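Local structure of 3-hydroxyacyl-CoA dehydrogenase type-2 (Mycobacterium avium, 3PPI) at residues 26-31 with 51-56; 58-63 with 81-86; 101-106 with 155-160; 107-112 with 142-147; 173-178 with 269-274. The protein probably oxidises 3-hydroxyacyl-CoA thioesters to 3-ketoacyl-CoA with a nicotinamide dinucleotide cofactor, as a tetrameric member of the short-chain dehydrogenase/reductase family. One frame throughout, in Å; residues are numbered along the deposited sequence.

Contact 1. Residues 26-31 with 51-56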
# COMPACT_ATOMS: atom_id res chain seq x y z
N LYS A 26 -0.48 -28.72 18.89
CA LYS A 26 -1.14 -29.65 17.97
C LYS A 26 -0.71 -29.45 16.50
O LYS A 26 -0.47 -30.43 15.79
CB LYS A 26 -2.66 -29.55 18.11
N GLN A 27 -0.60 -28.20 16.05
CA GLN A 27 -0.15 -27.91 14.69
C GLN A 27 1.17 -28.64 14.36
O GLN A 27 1.36 -29.12 13.25
CB GLN A 27 0.04 -26.40 14.45
CG GLN A 27 -1.24 -25.51 14.42
CD GLN A 27 -1.62 -24.93 15.80
OE1 GLN A 27 -1.46 -25.58 16.83
NE2 GLN A 27 -2.13 -23.70 15.81
N PHE A 28 2.07 -28.74 15.33
CA PHE A 28 3.43 -29.21 15.07
C PHE A 28 3.70 -30.69 15.34
O PHE A 28 4.78 -31.17 15.02
CB PHE A 28 4.44 -28.37 15.86
CG PHE A 28 4.51 -26.91 15.45
CD1 PHE A 28 3.93 -26.43 14.27
CD2 PHE A 28 5.22 -26.02 16.23
CE1 PHE A 28 4.03 -25.08 13.91
CE2 PHE A 28 5.33 -24.67 15.88
CZ PHE A 28 4.74 -24.21 14.72
N GLU A 29 2.73 -31.40 15.89
CA GLU A 29 2.91 -32.82 16.23
C GLU A 29 3.27 -33.62 14.97
O GLU A 29 2.58 -33.56 13.96
CB GLU A 29 1.66 -33.40 16.91
N GLY A 30 4.39 -34.31 15.04
CA GLY A 30 4.84 -35.19 13.95
C GLY A 30 5.41 -34.45 12.74
O GLY A 30 5.76 -35.08 11.75
N ALA A 31 5.54 -33.14 12.83
CA ALA A 31 5.91 -32.32 11.67
C ALA A 31 7.37 -31.86 11.70
O ALA A 31 8.02 -31.86 12.75
CB ALA A 31 4.98 -31.12 11.56
N HIS A 51 12.29 -25.50 16.90
CA HIS A 51 12.77 -26.70 17.58
C HIS A 51 12.21 -26.79 19.01
O HIS A 51 11.71 -27.84 19.41
CB HIS A 51 14.31 -26.71 17.58
CG HIS A 51 14.90 -27.86 18.32
ND1 HIS A 51 15.24 -27.79 19.66
CD2 HIS A 51 15.18 -29.12 17.93
CE1 HIS A 51 15.72 -28.95 20.05
NE2 HIS A 51 15.70 -29.78 19.02
N ALA A 52 12.28 -25.70 19.77
CA ALA A 52 11.70 -25.65 21.11
C ALA A 52 10.18 -25.88 21.11
O ALA A 52 9.64 -26.43 22.06
CB ALA A 52 12.02 -24.33 21.79
N ASP A 53 9.50 -25.47 20.03
CA ASP A 53 8.05 -25.69 19.92
C ASP A 53 7.65 -27.10 19.49
O ASP A 53 6.45 -27.37 19.33
CB ASP A 53 7.43 -24.69 18.95
CG ASP A 53 7.36 -23.28 19.51
OD1 ASP A 53 7.66 -23.11 20.71
OD2 ASP A 53 7.03 -22.36 18.73
N GLY A 54 8.62 -27.97 19.25
CA GLY A 54 8.34 -29.38 19.00
C GLY A 54 8.53 -29.85 17.57
O GLY A 54 8.30 -31.02 17.29
N LEU A 55 8.96 -28.97 16.67
CA LEU A 55 9.21 -29.36 15.27
C LEU A 55 10.60 -29.99 15.10
O LEU A 55 11.54 -29.61 15.79
CB LEU A 55 9.10 -28.16 14.32
CG LEU A 55 7.68 -27.71 13.98
CD1 LEU A 55 7.70 -26.31 13.37
CD2 LEU A 55 7.00 -28.71 13.05
N GLY A 56 10.71 -30.94 14.19
CA GLY A 56 12.01 -31.35 13.67
C GLY A 56 12.40 -30.25 12.69
O GLY A 56 11.54 -29.76 11.96
O HOH W 1 7.73 -33.10 15.16

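Contact 2. Residues 58-63 with 81-86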
# COMPACT_ATOMS: atom_id res chain seq x y z
N VAL A 58 15.33 -28.62 9.79
CA VAL A 58 16.51 -28.67 8.95
C VAL A 58 17.09 -27.27 8.85
O VAL A 58 16.39 -26.32 8.48
CB VAL A 58 16.18 -29.21 7.57
CG1 VAL A 58 17.37 -29.00 6.61
CG2 VAL A 58 15.81 -30.68 7.68
N ILE A 59 18.36 -27.15 9.24
CA ILE A 59 19.11 -25.93 9.12
C ILE A 59 19.71 -25.95 7.71
O ILE A 59 20.65 -26.69 7.45
CB ILE A 59 20.24 -25.86 10.18
CG1 ILE A 59 19.66 -25.79 11.58
CG2 ILE A 59 21.16 -24.68 9.92
CD1 ILE A 59 20.48 -26.58 12.65
N ALA A 60 19.12 -25.18 6.80
CA ALA A 60 19.52 -25.12 5.40
C ALA A 60 20.37 -23.88 5.19
O ALA A 60 19.85 -22.76 5.16
CB ALA A 60 18.30 -25.09 4.49
N ASP A 61 21.67 -24.08 5.05
CA ASP A 61 22.60 -22.96 4.97
C ASP A 61 23.90 -23.41 4.30
O ASP A 61 24.16 -24.61 4.20
CB ASP A 61 22.88 -22.45 6.39
CG ASP A 61 23.22 -20.99 6.43
OD1 ASP A 61 24.12 -20.59 5.65
OD2 ASP A 61 22.59 -20.24 7.22
N LEU A 62 24.69 -22.46 3.81
CA LEU A 62 26.02 -22.75 3.27
C LEU A 62 27.11 -22.62 4.35
O LEU A 62 28.21 -23.12 4.17
CB LEU A 62 26.34 -21.84 2.08
CG LEU A 62 25.63 -22.16 0.76
CD1 LEU A 62 25.99 -21.10 -0.28
CD2 LEU A 62 26.00 -23.57 0.27
N ALA A 63 26.80 -21.95 5.46
CA ALA A 63 27.73 -21.83 6.60
C ALA A 63 27.83 -23.15 7.36
O ALA A 63 27.12 -23.37 8.35
CB ALA A 63 27.28 -20.69 7.54
N VAL A 81 21.84 -29.26 6.85
CA VAL A 81 22.07 -29.66 5.47
C VAL A 81 22.65 -28.48 4.70
O VAL A 81 22.06 -27.39 4.68
CB VAL A 81 20.78 -30.16 4.80
CG1 VAL A 81 21.03 -30.49 3.31
CG2 VAL A 81 20.23 -31.38 5.55
N SER A 82 23.82 -28.68 4.09
CA SER A 82 24.46 -27.66 3.28
C SER A 82 23.59 -27.39 2.07
O SER A 82 23.38 -28.28 1.24
CB SER A 82 25.88 -28.09 2.85
OG SER A 82 26.50 -27.09 2.06
N THR A 83 23.04 -26.18 2.00
CA THR A 83 22.03 -25.85 0.98
C THR A 83 22.29 -24.52 0.28
O THR A 83 22.36 -23.48 0.92
CB THR A 83 20.61 -25.78 1.59
OG1 THR A 83 20.36 -26.95 2.36
CG2 THR A 83 19.56 -25.66 0.48
N ASN A 84 22.42 -24.59 -1.03
CA ASN A 84 22.43 -23.44 -1.91
C ASN A 84 21.00 -23.27 -2.42
O ASN A 84 20.51 -24.12 -3.18
CB ASN A 84 23.39 -23.68 -3.07
CG ASN A 84 23.51 -22.49 -4.00
OD1 ASN A 84 22.66 -21.61 -4.03
ND2 ASN A 84 24.56 -22.48 -4.79
N VAL A 85 20.34 -22.18 -2.01
CA VAL A 85 18.92 -21.99 -2.30
C VAL A 85 18.59 -21.86 -3.78
O VAL A 85 17.44 -22.07 -4.16
CB VAL A 85 18.33 -20.77 -1.56
CG1 VAL A 85 18.30 -21.03 -0.06
CG2 VAL A 85 19.11 -19.49 -1.91
N THR A 86 19.59 -21.53 -4.61
CA THR A 86 19.40 -21.45 -6.06
C THR A 86 19.60 -22.80 -6.79
O THR A 86 19.42 -22.87 -8.01
CB THR A 86 20.32 -20.38 -6.68
OG1 THR A 86 21.70 -20.76 -6.55
CG2 THR A 86 20.10 -19.04 -5.97
O HOH W 2 28.28 -25.44 3.06

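Contact 3. Residues 101-106 with 155-160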
# COMPACT_ATOMS: atom_id res chain seq x y z
N LEU A 101 12.76 -36.33 9.63
CA LEU A 101 12.56 -35.76 10.96
C LEU A 101 11.09 -35.62 11.32
O LEU A 101 10.77 -35.08 12.36
CB LEU A 101 13.24 -34.39 11.06
CG LEU A 101 14.77 -34.38 11.10
CD1 LEU A 101 15.29 -32.94 11.17
CD2 LEU A 101 15.30 -35.19 12.27
N GLY A 102 10.19 -36.09 10.45
CA GLY A 102 8.75 -35.88 10.60
C GLY A 102 8.19 -35.62 9.22
O GLY A 102 8.91 -35.79 8.24
N ARG A 103 6.92 -35.23 9.11
CA ARG A 103 6.39 -34.87 7.81
C ARG A 103 6.65 -33.37 7.60
O ARG A 103 6.27 -32.54 8.41
CB ARG A 103 4.89 -35.20 7.67
CG ARG A 103 4.32 -35.00 6.22
CD ARG A 103 5.36 -35.46 5.17
NE ARG A 103 4.94 -35.63 3.78
CZ ARG A 103 5.16 -34.77 2.78
NH1 ARG A 103 5.76 -33.59 2.98
NH2 ARG A 103 4.76 -35.09 1.54
N LEU A 104 7.33 -33.04 6.50
CA LEU A 104 7.62 -31.65 6.18
C LEU A 104 6.31 -30.92 5.98
O LEU A 104 5.53 -31.27 5.09
CB LEU A 104 8.46 -31.55 4.91
CG LEU A 104 8.79 -30.14 4.41
CD1 LEU A 104 9.51 -29.32 5.48
CD2 LEU A 104 9.64 -30.25 3.15
N ARG A 105 6.05 -29.92 6.82
CA ARG A 105 4.85 -29.11 6.65
C ARG A 105 5.11 -27.60 6.59
O ARG A 105 4.21 -26.85 6.22
CB ARG A 105 3.85 -29.43 7.75
CG ARG A 105 3.29 -30.86 7.67
CD ARG A 105 2.14 -31.04 8.68
NE ARG A 105 1.54 -32.37 8.61
CZ ARG A 105 0.58 -32.76 7.77
NH1 ARG A 105 0.05 -31.92 6.88
NH2 ARG A 105 0.14 -34.01 7.81
N TYR A 106 6.33 -27.17 6.91
CA TYR A 106 6.64 -25.76 7.11
C TYR A 106 8.02 -25.37 6.60
O TYR A 106 8.95 -26.15 6.68
CB TYR A 106 6.60 -25.44 8.60
CG TYR A 106 5.30 -25.82 9.27
CD1 TYR A 106 4.16 -25.06 9.06
CD2 TYR A 106 5.20 -26.94 10.08
CE1 TYR A 106 2.97 -25.38 9.65
CE2 TYR A 106 4.00 -27.28 10.69
CZ TYR A 106 2.88 -26.48 10.46
OH TYR A 106 1.68 -26.78 11.03
N ILE A 155 5.00 -30.48 0.56
CA ILE A 155 3.92 -30.25 1.51
C ILE A 155 2.56 -30.56 0.88
O ILE A 155 1.68 -31.13 1.53
CB ILE A 155 3.92 -28.78 2.04
CG1 ILE A 155 5.24 -28.46 2.75
CG2 ILE A 155 2.73 -28.52 2.98
CD1 ILE A 155 5.48 -26.96 2.98
N ALA A 156 2.39 -30.22 -0.39
CA ALA A 156 1.14 -30.49 -1.11
C ALA A 156 0.79 -31.98 -1.18
O ALA A 156 -0.38 -32.34 -1.29
CB ALA A 156 1.19 -29.89 -2.51
N ALA A 157 1.81 -32.84 -1.11
CA ALA A 157 1.58 -34.31 -1.09
C ALA A 157 1.24 -34.88 0.29
O ALA A 157 0.87 -36.04 0.40
CB ALA A 157 2.80 -35.04 -1.69
N ALA A 158 1.33 -34.06 1.35
CA ALA A 158 1.01 -34.52 2.71
C ALA A 158 -0.51 -34.60 2.93
O ALA A 158 -1.29 -34.02 2.16
CB ALA A 158 1.62 -33.59 3.73
N GLU A 159 -0.93 -35.31 3.97
CA GLU A 159 -2.34 -35.37 4.32
C GLU A 159 -2.70 -34.11 5.07
O GLU A 159 -1.95 -33.70 5.95
CB GLU A 159 -2.68 -36.61 5.18
CG GLU A 159 -2.76 -37.94 4.39
CD GLU A 159 -3.84 -37.92 3.30
OE1 GLU A 159 -4.94 -37.37 3.54
OE2 GLU A 159 -3.58 -38.45 2.19
N PRO A 160 -3.83 -33.49 4.73
CA PRO A 160 -4.26 -32.34 5.49
C PRO A 160 -4.71 -32.71 6.91
O PRO A 160 -5.15 -33.83 7.17
CB PRO A 160 -5.43 -31.79 4.67
CG PRO A 160 -5.94 -32.94 3.91
CD PRO A 160 -4.79 -33.84 3.67

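Contact 4. Residues 107-112 with 142-147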
# COMPACT_ATOMS: atom_id res chain seq x y z
N ALA A 107 8.14 -24.15 6.09
CA ALA A 107 9.45 -23.60 5.77
C ALA A 107 9.46 -22.11 6.11
O ALA A 107 8.43 -21.44 5.96
CB ALA A 107 9.80 -23.83 4.31
N VAL A 108 10.60 -21.63 6.59
CA VAL A 108 10.83 -20.21 6.75
C VAL A 108 12.05 -19.87 5.89
O VAL A 108 13.13 -20.40 6.11
CB VAL A 108 11.05 -19.82 8.25
CG1 VAL A 108 11.26 -18.34 8.38
CG2 VAL A 108 9.84 -20.30 9.12
N VAL A 109 11.86 -19.01 4.89
CA VAL A 109 12.91 -18.67 3.93
C VAL A 109 13.59 -17.40 4.44
O VAL A 109 13.11 -16.30 4.22
CB VAL A 109 12.31 -18.47 2.52
CG1 VAL A 109 13.42 -18.27 1.49
CG2 VAL A 109 11.44 -19.65 2.14
N ALA A 110 14.69 -17.57 5.16
CA ALA A 110 15.26 -16.47 5.93
C ALA A 110 16.72 -16.20 5.62
O ALA A 110 17.39 -15.57 6.42
CB ALA A 110 15.07 -16.73 7.44
N HIS A 111 17.22 -16.69 4.49
CA HIS A 111 18.59 -16.38 4.10
C HIS A 111 18.75 -14.86 3.91
O HIS A 111 17.92 -14.21 3.26
CB HIS A 111 19.07 -17.19 2.88
CG HIS A 111 18.21 -17.06 1.66
ND1 HIS A 111 17.06 -17.78 1.48
CD2 HIS A 111 18.37 -16.31 0.54
CE1 HIS A 111 16.52 -17.47 0.31
NE2 HIS A 111 17.29 -16.57 -0.28
N GLY A 112 19.80 -14.32 4.53
CA GLY A 112 19.97 -12.87 4.69
C GLY A 112 21.22 -12.30 4.03
O GLY A 112 21.75 -12.85 3.06
N ASN A 142 14.90 -15.11 -6.85
CA ASN A 142 14.93 -16.46 -7.46
C ASN A 142 15.16 -17.55 -6.41
O ASN A 142 14.49 -18.58 -6.43
CB ASN A 142 15.98 -16.59 -8.60
CG ASN A 142 15.68 -15.70 -9.80
OD1 ASN A 142 14.69 -15.03 -9.82
ND2 ASN A 142 16.57 -15.68 -10.78
N GLY A 143 16.08 -17.32 -5.47
CA GLY A 143 16.33 -18.28 -4.40
C GLY A 143 15.09 -18.56 -3.56
O GLY A 143 14.79 -19.71 -3.23
N THR A 144 14.35 -17.51 -3.23
CA THR A 144 13.09 -17.67 -2.49
C THR A 144 12.10 -18.49 -3.29
O THR A 144 11.48 -19.41 -2.73
CB THR A 144 12.49 -16.32 -2.11
OG1 THR A 144 13.36 -15.68 -1.17
CG2 THR A 144 11.07 -16.47 -1.47
N TYR A 145 11.95 -18.19 -4.57
CA TYR A 145 10.98 -18.91 -5.40
C TYR A 145 11.37 -20.38 -5.53
O TYR A 145 10.50 -21.26 -5.47
CB TYR A 145 10.82 -18.28 -6.77
CG TYR A 145 9.60 -18.77 -7.52
CD1 TYR A 145 8.33 -18.32 -7.19
CD2 TYR A 145 9.71 -19.73 -8.52
CE1 TYR A 145 7.20 -18.77 -7.86
CE2 TYR A 145 8.58 -20.19 -9.21
CZ TYR A 145 7.34 -19.70 -8.88
OH TYR A 145 6.21 -20.12 -9.54
N ASN A 146 12.67 -20.65 -5.65
CA ASN A 146 13.16 -22.03 -5.79
C ASN A 146 12.88 -22.86 -4.54
O ASN A 146 12.42 -23.99 -4.63
CB ASN A 146 14.66 -22.06 -6.12
CG ASN A 146 15.14 -23.43 -6.57
OD1 ASN A 146 14.59 -24.02 -7.53
ND2 ASN A 146 16.18 -23.95 -5.91
N VAL A 147 13.15 -22.29 -3.37
CA VAL A 147 12.85 -22.96 -2.11
C VAL A 147 11.33 -23.19 -2.01
O VAL A 147 10.88 -24.30 -1.73
CB VAL A 147 13.38 -22.17 -0.89
CG1 VAL A 147 12.94 -22.81 0.42
CG2 VAL A 147 14.91 -22.09 -0.95
O HOH W 3 12.44 -14.79 1.34

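Contact 5. Residues 173-178 with 269-274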
# COMPACT_ATOMS: atom_id res chain seq x y z
N ALA A 173 11.00 -10.73 3.30
CA ALA A 173 11.25 -9.60 2.45
C ALA A 173 12.10 -8.59 3.21
O ALA A 173 13.15 -8.95 3.78
CB ALA A 173 9.93 -9.00 2.01
N SER A 174 11.66 -7.34 3.22
CA SER A 174 12.30 -6.22 3.92
C SER A 174 11.42 -5.02 3.64
O SER A 174 10.74 -4.97 2.60
CB SER A 174 13.73 -5.94 3.39
OG SER A 174 14.20 -4.66 3.82
N ILE A 175 11.42 -4.05 4.55
CA ILE A 175 10.68 -2.84 4.28
C ILE A 175 11.37 -2.03 3.17
O ILE A 175 10.77 -1.10 2.63
CB ILE A 175 10.38 -1.99 5.56
CG1 ILE A 175 11.69 -1.50 6.21
CG2 ILE A 175 9.48 -2.84 6.56
CD1 ILE A 175 11.47 -0.55 7.43
N ALA A 176 12.59 -2.40 2.79
CA ALA A 176 13.24 -1.85 1.60
C ALA A 176 12.40 -2.12 0.36
O ALA A 176 12.54 -1.42 -0.64
CB ALA A 176 14.66 -2.42 1.42
N GLY A 177 11.55 -3.15 0.42
CA GLY A 177 10.63 -3.46 -0.67
C GLY A 177 9.54 -2.42 -0.89
O GLY A 177 8.96 -2.37 -1.98
N TYR A 178 9.28 -1.62 0.14
CA TYR A 178 8.31 -0.54 0.11
C TYR A 178 8.97 0.85 0.06
O TYR A 178 8.39 1.80 -0.48
CB TYR A 178 7.45 -0.59 1.39
CG TYR A 178 6.52 -1.79 1.58
CD1 TYR A 178 5.55 -2.09 0.64
CD2 TYR A 178 6.59 -2.57 2.75
CE1 TYR A 178 4.67 -3.17 0.83
CE2 TYR A 178 5.72 -3.63 2.96
CZ TYR A 178 4.75 -3.92 2.00
OH TYR A 178 3.88 -4.97 2.17
N VAL A 269 1.65 -9.62 4.19
CA VAL A 269 3.00 -9.19 4.51
C VAL A 269 2.98 -8.44 5.84
O VAL A 269 2.25 -7.44 5.99
CB VAL A 269 3.57 -8.26 3.43
CG1 VAL A 269 4.99 -7.83 3.82
CG2 VAL A 269 3.57 -8.96 2.07
N MET A 270 3.75 -8.94 6.80
CA MET A 270 3.82 -8.35 8.13
C MET A 270 5.09 -7.52 8.27
O MET A 270 6.21 -8.06 8.26
CB MET A 270 3.86 -9.45 9.20
CG MET A 270 3.99 -8.90 10.61
SD MET A 270 4.52 -10.11 11.85
CE MET A 270 3.15 -11.22 11.87
N ARG A 271 4.93 -6.21 8.42
CA ARG A 271 6.06 -5.33 8.75
C ARG A 271 6.47 -5.53 10.20
O ARG A 271 5.63 -5.48 11.10
CB ARG A 271 5.70 -3.85 8.54
CG ARG A 271 5.31 -3.45 7.11
CD ARG A 271 5.06 -1.94 6.98
NE ARG A 271 6.28 -1.18 7.26
CZ ARG A 271 6.90 -0.34 6.44
NH1 ARG A 271 6.41 -0.03 5.25
NH2 ARG A 271 8.03 0.26 6.84
N LEU A 272 7.76 -5.77 10.42
CA LEU A 272 8.31 -6.01 11.77
C LEU A 272 9.50 -5.06 11.94
O LEU A 272 10.62 -5.40 11.59
CB LEU A 272 8.74 -7.47 11.90
CG LEU A 272 9.18 -7.95 13.28
CD1 LEU A 272 7.99 -7.92 14.22
CD2 LEU A 272 9.82 -9.35 13.20
N ASP A 273 9.22 -3.85 12.40
CA ASP A 273 10.13 -2.73 12.18
C ASP A 273 10.12 -1.57 13.20
O ASP A 273 10.74 -0.53 12.95
CB ASP A 273 9.87 -2.16 10.77
CG ASP A 273 8.46 -1.57 10.60
OD1 ASP A 273 7.71 -1.33 11.59
OD2 ASP A 273 8.10 -1.31 9.43
N GLY A 274 9.48 -1.75 14.36
CA GLY A 274 9.47 -0.69 15.38
C GLY A 274 8.84 0.62 14.91
O GLY A 274 9.13 1.67 15.44
O HOH W 4 2.89 -4.67 4.57

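Contact 1. Residues 26-31 with 51-56
Leu55 lies over one face of the Phe28 ring, and the two side chains carry most of the join between the turn ahead of strand 31-36 and the end of helix 41-52. From CB, which stays 4.2 Å from Ala31 O, the leucine runs with CG anti to its own carbonyl carbon (chi1 -77°). That torsion sets Leu55 CG 3.6 Å from Phe28 CG. Beyond the fork, CD1 sits above the middle of the Phe28 ring, 3.6 Å from its centroid and 2° off the normal, a CH-pi contact. CD2 turns to Ala31, 3.3 Å from Ala31 O and 3.5 Å from Ala31 CB. At its edge, in plane, the same ring meets Asp53 O, 3.6 Å from Phe28 CD2; the Asp53 carboxylate is engaged by Arg49. Gly54, at positive phi, closes the helix in a Schellman motif. Strand 56-61 then begins, and Gly56 N bonds to Ala31 O at 3.2 Å. Tyr106 of strand 103-109 meets the Phe28 ring edge-to-face. The chemistry is thus mainly apolar, with one backbone bond and one water bridging Ala31 O and Gly54 O; Asp53 O is buried with no partner.

Contact 2. Residues 58-63 with 81-86
Strands 56-61 and 78-82 run parallel here, with Ala60 bridged to Val81 and Asp61 to Ser82, and three backbone bonds join them: Val81 N to Ile59 O at 2.9 Å, a weak one from Asp61 N to Val81 O, and Thr83 N to Asp61 O at 2.9 Å. The last donor stands well above the Asp61 carbonyl plane, 59° out of it, where the pairing ends and the chain beyond Ser82 leaves the sheet. A short CA-H...O contact, Ser82 CA to Asp61 O at 3.2 Å, accompanies it. On the sheet face that carries Ala60 and Val81, Val58 CG1 touches Val81 CG2 at 3.9 Å. Farther along, Thr83 OG1 lies 3.5 Å from Ala60 CB. That hydroxyl, anti to the carbonyl carbon of Thr83 (chi1 -50°), donates to Val81 O. Leu62 lays CG against Thr83 O at 3.5 Å and carries CD2 on toward Asn84, while a water links Leu62 O with Ser82 OG. Asp61 OD1 accepts from Ala63 N at 3.0 Å in an Asx turn just before helix 64-74, and OD2 is held by Ala39 N of the glycine-rich loop. An acidic residue at the end of the second strand is consistent with NAD-type cofactor binding in Rossmann folds. Strands 56-61 and 78-82 are the ends of a beta-alpha-beta unit through helix 64-74, against which Ile59 packs; helix 88-98 covers Val58, Val81 and Thr83, and strand 31-36 flanks strand 56-61 on its other edge.

Contact 3. Residues 101-106 with 155-160
Arg105 grips the backbone carbonyl of Glu159 end-on, with NH1 and NH2 each 2.8 Å from Glu159 O. The oxygen lies 6° out of the guanidinium plane, and both bonds are bent, near 143°, as expected of two donors sharing one acceptor. The NH2 donor stays in the carbonyl plane, whereas NH1 is tilted from it. The Arg105 chain leaves its strand pointing away from 155-160 but is extended from CG to NE, which gives it the length to reach the carbonyl. NH1 has a second acceptor in Arg166 O, so the buried head is fixed by main-chain oxygens. Arg103 works differently. Its NH2 bonds to Ser154 O in the last turn of helix 130-156, and NH1 makes a weak bond to Leu104 O. With CG anti to the backbone N (chi1 -172°) and the chain bent at chi2, the guanidinium lies flat against the methyl of Ala158, whose CB is 3.9 Å from Arg103 CZ. The same methyl touches Arg105 NH1 as well. Deeper in, Ile155 CD1 rests 3.5 Å from Arg105 O, and its CG1 comes 4.3 Å from Leu104 CG. Ala158 N bonds back to Ile155 O as the chain turns from the helix. Strand 103-109 leading to helix 130-156, which packs back across the start of that strand before the chain enters strand 167-172, is the right-handed beta-alpha-beta arrangement of the Rossmann fold of short-chain dehydrogenases.

Contact 4. Residues 107-112 with 142-147
Val109, with the most surface buried here, fits between Thr144 and Val147, one helical turn apart on helix 130-156. Its two methyls divide the work: CG1, anti to the backbone N (chi1 -173°), comes 3.7 Å from Thr144 OG1, and CG2 lies 3.9 Å from Val147 CG1. The two valine side chains run antiparallel alongside each other. Thr144 OG1 faces the Val109 methyl but is hydrogen-bonded to Tyr140 O one turn back. A water donates to Thr144 OG1 at 2.8 Å and lies 3.3 Å from Val109 O, a weak link. No direct hydrogen bond joins the segments. Beyond the strand's end, the His111 ring approaches the helix obliquely, with CE1 3.9 Å from Thr144 OG1 and 4.3 Å from Gly143 C. Both ring nitrogens have partners: ND1 with Ser36 OG, NE2 with Leu139 O, which fixes the rotation of the imidazole. The ring comes close at Gly143, where there is no side chain in the way. Away from the sheet, Tyr145 of the same helix stacks on Phe133 of the second subunit. Strand 103-109 lies between strands 31-36 and 167-172, and Leu171 of the latter packs on Val109 and Thr144.

Contact 5. Residues 173-178 with 269-274
Ile175 lies across the guanidinium of Arg271 at about a right angle, its CG2 over one face, offset toward the rim and 3.4 Å from Arg271 NH2. With CG1 in the crowded position between N and C (chi1 63°), CG2 is left anti to the carbonyl carbon and turned to the arginine; the same methyl is 3.5 Å from Asp273 OD2. Asp273 meets the guanidinium at its edge: NE (2.8 Å) and NH2 (3.0 Å) both bond to Asp273 OD2, side-on and 4° out of plane, nearly in line with the carboxylate C-O bond. A bend at chi3 of Arg271 brings NE and NH2 round to this oxygen, two residues on. The remaining nitrogen, NH1, forms a salt bridge with Glu179, so two acids probably offset the buried charge, with Arg277 also close by. Strand 269-272 is the last strand of the parallel Rossmann sheet, while 173-178 is the loop that follows strand 167-172; strand 210-217 lies between the two strands. Tyr178 holds its ring 11° from the guanidinium plane, with CD2 3.6 Å from Arg271 NH1. Its side chain and that of Val269 come from opposite directions, and Tyr178 OH reaches 3.5 Å from Val269 CG1. A water 2.6 Å from Tyr178 OH donates to Val269 O. On the loop side, Ser174 OG takes Ala176 N in an ST turn. Arg271 N is bonded to Glu268 of the third subunit, and other residues of that subunit pack on Met270, Leu272 and Asp273.

Contact 4 lies nearest the chain centre and has no direct hydrogen bond, only methyl packing, the His111 ring and a weak water link; contact 3 joins the same strand 103-109 and helix 130-156 where the strand begins and the helix ends, and arginines and main-chain carbonyls take over. Contact 1 touches contact 3 through Gly30 O to Arg103 N and the Phe28-Tyr106 pair, both well out from the centre. Contact 2, partly buried, is built on strand pairing and meets contact 4 through Val85 and Asn146. Contacts 2 and 5 involve the outermost strands; contact 5, beside the third subunit, has no hydrogen bond across it and packs Ile175 and Tyr178 on a salt-bridged arginine.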